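Local coordinates for nucleocapsid protein CP17 (PDB 6JJA) that forms the T=1 icosahedral shell of extra small virus, sixty jelly-roll subunits that probably enclose its single-stranded satellite RNA, at residues I57-S62 / P161-L166; L71-Y76 / G147-I152. All coordinates share one frame; numbering follows the deposited sequence.

Contact 1 of 2, residues I57-S62 / P161-L166; sequences IDIDLS and PVVRAL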
loop_
_atom_site.group_PDB
_atom_site.type_symbol
_atom_site.label_atom_id
_atom_site.label_comp_id
_atom_site.label_asym_id
_atom_site.label_seq_id
_atom_site.Cartn_x
_atom_site.Cartn_y
_atom_site.Cartn_z
ATOM N N ILE A 57 31.804 -56.943 19.727
ATOM C CA ILE A 57 32.887 -57.835 20.087
ATOM C C ILE A 57 33.218 -58.704 18.880
ATOM O O ILE A 57 32.479 -58.754 17.900
ATOM C CB ILE A 57 32.553 -58.695 21.316
ATOM C CG1 ILE A 57 31.372 -59.608 21.042
ATOM C CG2 ILE A 57 32.209 -57.820 22.452
ATOM C CD1 ILE A 57 31.210 -60.680 22.039
ATOM N N ASP A 58 34.353 -59.387 18.969
ATOM C CA ASP A 58 34.813 -60.304 17.942
ATOM C C ASP A 58 35.086 -61.652 18.583
ATOM O O ASP A 58 35.673 -61.717 19.665
ATOM C CB ASP A 58 36.069 -59.780 17.254
ATOM C CG ASP A 58 37.297 -59.854 18.134
ATOM O OD1 ASP A 58 37.189 -59.523 19.333
ATOM O OD2 ASP A 58 38.371 -60.239 17.632
ATOM N N ILE A 59 34.665 -62.718 17.919
ATOM C CA ILE A 59 34.739 -64.066 18.460
ATOM C C ILE A 59 35.684 -64.897 17.604
ATOM O O ILE A 59 35.683 -64.786 16.373
ATOM C CB ILE A 59 33.330 -64.679 18.536
ATOM C CG1 ILE A 59 32.417 -63.733 19.314
ATOM C CG2 ILE A 59 33.361 -66.003 19.230
ATOM C CD1 ILE A 59 30.982 -63.972 19.144
ATOM N N ASP A 60 36.486 -65.738 18.264
ATOM C CA ASP A 60 37.639 -66.359 17.621
ATOM C C ASP A 60 37.226 -67.397 16.587
ATOM O O ASP A 60 37.690 -67.363 15.443
ATOM C CB ASP A 60 38.552 -67.003 18.672
ATOM C CG ASP A 60 37.830 -68.020 19.534
ATOM O OD1 ASP A 60 36.670 -68.356 19.216
ATOM O OD2 ASP A 60 38.419 -68.484 20.529
ATOM N N LEU A 61 36.368 -68.338 16.973
ATOM C CA LEU A 61 35.887 -69.380 16.074
ATOM C C LEU A 61 37.037 -70.255 15.568
ATOM O O LEU A 61 37.458 -70.187 14.419
ATOM C CB LEU A 61 35.120 -68.763 14.900
ATOM C CG LEU A 61 33.673 -68.355 15.134
ATOM C CD1 LEU A 61 33.049 -68.089 13.814
ATOM C CD2 LEU A 61 32.907 -69.405 15.879
ATOM N N SER A 62 37.558 -71.069 16.481
ATOM C CA SER A 62 38.557 -72.057 16.095
ATOM C C SER A 62 38.046 -72.895 14.927
ATOM O O SER A 62 36.865 -73.235 14.849
ATOM C CB SER A 62 38.902 -72.958 17.281
ATOM O OG SER A 62 39.508 -72.223 18.328
ATOM N N PRO A 161 34.817 -68.138 9.507
ATOM C CA PRO A 161 34.091 -66.882 9.339
ATOM C C PRO A 161 34.399 -65.892 10.448
ATOM O O PRO A 161 35.070 -66.179 11.440
ATOM C CB PRO A 161 32.632 -67.320 9.372
ATOM C CG PRO A 161 32.644 -68.533 10.169
ATOM C CD PRO A 161 33.903 -69.233 9.858
ATOM N N VAL A 162 33.869 -64.695 10.253
ATOM C CA VAL A 162 34.069 -63.569 11.147
ATOM C C VAL A 162 32.726 -63.243 11.779
ATOM O O VAL A 162 31.730 -63.056 11.074
ATOM C CB VAL A 162 34.654 -62.371 10.390
ATOM C CG1 VAL A 162 34.446 -61.106 11.119
ATOM C CG2 VAL A 162 36.096 -62.570 10.163
ATOM N N VAL A 163 32.698 -63.183 13.102
ATOM C CA VAL A 163 31.475 -62.960 13.854
ATOM C C VAL A 163 31.616 -61.659 14.622
ATOM O O VAL A 163 32.603 -61.448 15.333
ATOM C CB VAL A 163 31.173 -64.126 14.803
ATOM C CG1 VAL A 163 29.817 -63.974 15.415
ATOM C CG2 VAL A 163 31.240 -65.397 14.076
ATOM N N ARG A 164 30.629 -60.789 14.466
ATOM C CA ARG A 164 30.511 -59.562 15.232
ATOM C C ARG A 164 29.185 -59.597 15.965
ATOM O O ARG A 164 28.180 -60.047 15.412
ATOM C CB ARG A 164 30.587 -58.333 14.332
ATOM C CG ARG A 164 31.904 -58.118 13.684
ATOM C CD ARG A 164 32.823 -57.354 14.574
ATOM N NE ARG A 164 34.098 -57.041 13.954
ATOM C CZ ARG A 164 35.090 -57.903 13.814
ATOM N NH1 ARG A 164 34.956 -59.142 14.231
ATOM N NH2 ARG A 164 36.217 -57.521 13.249
ATOM N N ALA A 165 29.182 -59.130 17.204
ATOM C CA ALA A 165 28.007 -59.187 18.048
ATOM C C ALA A 165 27.952 -57.962 18.931
ATOM O O ALA A 165 28.945 -57.601 19.562
ATOM C CB ALA A 165 28.009 -60.444 18.895
ATOM N N LEU A 166 26.787 -57.331 18.973
ATOM C CA LEU A 166 26.534 -56.202 19.851
ATOM C C LEU A 166 25.920 -56.740 21.129
ATOM O O LEU A 166 24.808 -57.264 21.126
ATOM C CB LEU A 166 25.627 -55.201 19.164
ATOM C CG LEU A 166 25.261 -53.905 19.840
ATOM C CD1 LEU A 166 26.405 -52.983 19.886
ATOM C CD2 LEU A 166 24.171 -53.314 19.058
#
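Ile57 and Ala165 form an antiparallel hydrogen-bonded pair where strand 52-59, at the margin of its four-stranded sheet within the chain, runs beside strand 162-171. The short segments lie 145° apart in direction, with their axes 5.1 Å from each other at closest approach. Ile57 N gives its hydrogen to Ala165 O over 2.9 Å, whereas the return bond from Ala165 N to Ile57 O is weak at 3.4 Å. That same Ile57 oxygen also takes a CA-H...O contact from Arg164.

On one face of the sheet Arg164 reaches over to Asp58. Its chain bends about CB-CG (chi2 -86°), which helps bring NH1 to 3.3 Å from Asp58 CB, obliquely to the guanidinium plane. The Asp58 carboxylate forms its salt bridge with Arg79, through OD1; its OD2 stays 4.9 Å from Arg164 NH1, too far for a contact, though a weak attraction is possible. Val118 and Glu120 of a second subunit pack on Asp58 and Arg164 respectively, so this face borders a subunit interface.

The other face, with Ile57, Ile59, Val163 and Ala165, turns into the sandwich of the jelly-roll barrel. There Ile59 CD1 rests 3.9 Å from Val163 CG1, and Ile57 CG1 is 4.1 Å from Ala165 CB.

Beyond the regular pairing the chain turns at Asp60, and Leu61 continues the apolar surface. Its side chain crosses that of Val163 at about a right angle, and its CD1 also meets Pro161 CG at 3.7 Å. Tyr69 and Leu71 of strand 68-72 approach Leu61 from the second sheet.

Contact 2 of 2, residues L71-Y76 / G147-I152; sequences LTVGSY and GTLNTI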
loop_
_atom_site.group_PDB
_atom_site.type_symbol
_atom_site.label_atom_id
_atom_site.label_comp_id
_atom_site.label_asym_id
_atom_site.label_seq_id
_atom_site.Cartn_x
_atom_site.Cartn_y
_atom_site.Cartn_z
ATOM N N LEU A 71 27.956 -71.184 18.132
ATOM C CA LEU A 71 28.145 -70.102 19.090
ATOM C C LEU A 71 27.331 -70.424 20.332
ATOM O O LEU A 71 26.108 -70.294 20.334
ATOM C CB LEU A 71 27.723 -68.760 18.512
ATOM C CG LEU A 71 28.734 -67.912 17.745
ATOM C CD1 LEU A 71 29.942 -67.607 18.589
ATOM C CD2 LEU A 71 29.141 -68.592 16.490
ATOM N N THR A 72 28.014 -70.836 21.387
ATOM C CA THR A 72 27.376 -71.090 22.660
ATOM C C THR A 72 27.399 -69.829 23.513
ATOM O O THR A 72 27.931 -68.792 23.126
ATOM C CB THR A 72 28.065 -72.245 23.372
ATOM O OG1 THR A 72 29.474 -72.011 23.424
ATOM C CG2 THR A 72 27.805 -73.529 22.653
ATOM N N VAL A 73 26.790 -69.922 24.692
ATOM C CA VAL A 73 26.855 -68.824 25.643
ATOM C C VAL A 73 28.248 -68.721 26.234
ATOM O O VAL A 73 28.740 -67.617 26.493
ATOM C CB VAL A 73 25.789 -69.014 26.729
ATOM C CG1 VAL A 73 25.650 -67.790 27.550
ATOM C CG2 VAL A 73 24.486 -69.319 26.108
ATOM N N GLY A 74 28.897 -69.856 26.465
ATOM C CA GLY A 74 30.278 -69.837 26.901
ATOM C C GLY A 74 31.188 -69.068 25.968
ATOM O O GLY A 74 32.133 -68.423 26.417
ATOM N N SER A 75 30.915 -69.114 24.670
ATOM C CA SER A 75 31.727 -68.390 23.702
ATOM C C SER A 75 31.663 -66.889 23.943
ATOM O O SER A 75 32.689 -66.233 24.168
ATOM C CB SER A 75 31.256 -68.720 22.290
ATOM O OG SER A 75 31.503 -70.074 21.968
ATOM N N TYR A 76 30.460 -66.324 23.865
ATOM C CA TYR A 76 30.284 -64.906 24.126
ATOM C C TYR A 76 30.810 -64.529 25.499
ATOM O O TYR A 76 31.403 -63.463 25.671
ATOM C CB TYR A 76 28.815 -64.530 24.027
ATOM C CG TYR A 76 28.153 -64.719 22.688
ATOM C CD1 TYR A 76 27.618 -65.936 22.328
ATOM C CD2 TYR A 76 28.015 -63.669 21.809
ATOM C CE1 TYR A 76 26.995 -66.107 21.124
ATOM C CE2 TYR A 76 27.392 -63.832 20.603
ATOM C CZ TYR A 76 26.885 -65.053 20.267
ATOM O OH TYR A 76 26.256 -65.230 19.063
ATOM N N GLY A 147 24.018 -73.379 26.741
ATOM C CA GLY A 147 23.262 -73.748 25.566
ATOM C C GLY A 147 23.760 -73.036 24.325
ATOM O O GLY A 147 24.566 -72.108 24.371
ATOM N N THR A 148 23.248 -73.503 23.198
ATOM C CA THR A 148 23.608 -72.938 21.913
ATOM C C THR A 148 22.668 -71.794 21.575
ATOM O O THR A 148 21.454 -71.902 21.764
ATOM C CB THR A 148 23.561 -74.011 20.836
ATOM O OG1 THR A 148 24.318 -75.144 21.255
ATOM C CG2 THR A 148 24.142 -73.505 19.582
ATOM N N LEU A 149 23.238 -70.693 21.097
ATOM C CA LEU A 149 22.475 -69.507 20.752
ATOM C C LEU A 149 22.390 -69.322 19.246
ATOM O O LEU A 149 21.296 -69.221 18.682
ATOM C CB LEU A 149 23.117 -68.277 21.381
ATOM C CG LEU A 149 23.371 -68.279 22.867
ATOM C CD1 LEU A 149 24.022 -66.981 23.207
ATOM C CD2 LEU A 149 22.103 -68.471 23.631
ATOM N N ASN A 150 23.537 -69.269 18.593
ATOM C CA ASN A 150 23.626 -69.055 17.166
ATOM C C ASN A 150 24.495 -70.137 16.561
ATOM O O ASN A 150 25.381 -70.687 17.218
ATOM C CB ASN A 150 24.198 -67.689 16.823
ATOM C CG ASN A 150 23.422 -66.565 17.435
ATOM O OD1 ASN A 150 23.649 -66.181 18.578
ATOM N ND2 ASN A 150 22.496 -66.020 16.672
ATOM N N THR A 151 24.224 -70.443 15.311
ATOM C CA THR A 151 24.954 -71.464 14.586
ATOM C C THR A 151 25.293 -70.942 13.206
ATOM O O THR A 151 24.427 -70.432 12.491
ATOM C CB THR A 151 24.148 -72.749 14.490
ATOM O OG1 THR A 151 23.740 -73.145 15.802
ATOM C CG2 THR A 151 24.965 -73.836 13.887
ATOM N N ILE A 152 26.560 -71.069 12.843
ATOM C CA ILE A 152 27.065 -70.632 11.553
ATOM C C ILE A 152 27.469 -71.866 10.773
ATOM O O ILE A 152 28.086 -72.783 11.324
ATOM C CB ILE A 152 28.249 -69.668 11.698
ATOM C CG1 ILE A 152 27.888 -68.495 12.589
ATOM C CG2 ILE A 152 28.627 -69.147 10.376
ATOM C CD1 ILE A 152 29.063 -67.735 13.051
#
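A classic beta bulge joins the end of strand 68-72 to the start of strand 148-154, just where the first of these passes into helix 73-80. Leu149 and Asn150 both face Leu71, whose carbonyl oxygen accepts two backbone bonds: 3.0 Å from Leu149 N and 3.3 Å from Asn150 N, both donors lying in the carbonyl plane. Leu71 N answers with a 2.8 Å bond to Asn150 O. One residue on, the register has shifted and Thr72 pairs with Thr148.

Thr72 is the N-cap of the helix, and its OG1 shares a hydrogen bond with Ser75 OG. The next amide, Val73 N, is turned to the other strand and bonds to Gly147 O with a C=O...N angle of 174°, so a first-turn N-H of the helix is satisfied across the contact.

Three apolar pairs accompany the backbone bonds. Val73 CG2 sits 3.5 Å from Leu149 CD2, the two side chains crossing at about a right angle. The other Leu149 branch, CD1, approaches the Tyr76 ring obliquely at CE1. Farther along the strand, Leu71 CD2 meets the end of Ile152, whose CG1 is anti to the carbonyl carbon (chi1 -54°) and carries CD1 to within 3.5 Å.

Tyr76 sends its hydroxyl to Asn150 OD1 in a weak bond of 2.8 Å, with ring and amide planes 55° apart. The opposite end of that amide, ND2, is held by Tyr133 OH, so both ends of this buried group have a partner and its rotation is probably fixed. Phe90 and Ile92 of strand 88-98, in the other sheet, also touch Tyr76, and the Tyr76 ring, carried by the first turn of the short helix, thereby lies between the two facing sheets of a viral jelly-roll sandwich.

In the fold
Each contact pairs the strands that come first and last in the chain among the four of its sheet, which lie side by side in it: 52-59 with 162-171 in contact 1, 68-72 with 148-154 in contact 2. Their centres lie about 11 Å apart, and the apolar faces meet in the interior. Val163 CG2 touches Ile152 CD1 at 3.4 Å, while Ile59 CD1 reaches Leu71 CD1 at 3.8 Å. The Tyr76 ring also bridges the two, its CE2 lying 3.8 Å from Ala165 CB. Neither contact belongs to a calcium site, although the Asp58 side chain is about 11 Å from a bound calcium ion and strand 162-171 carries the calcium ligand Asp171 at its far end.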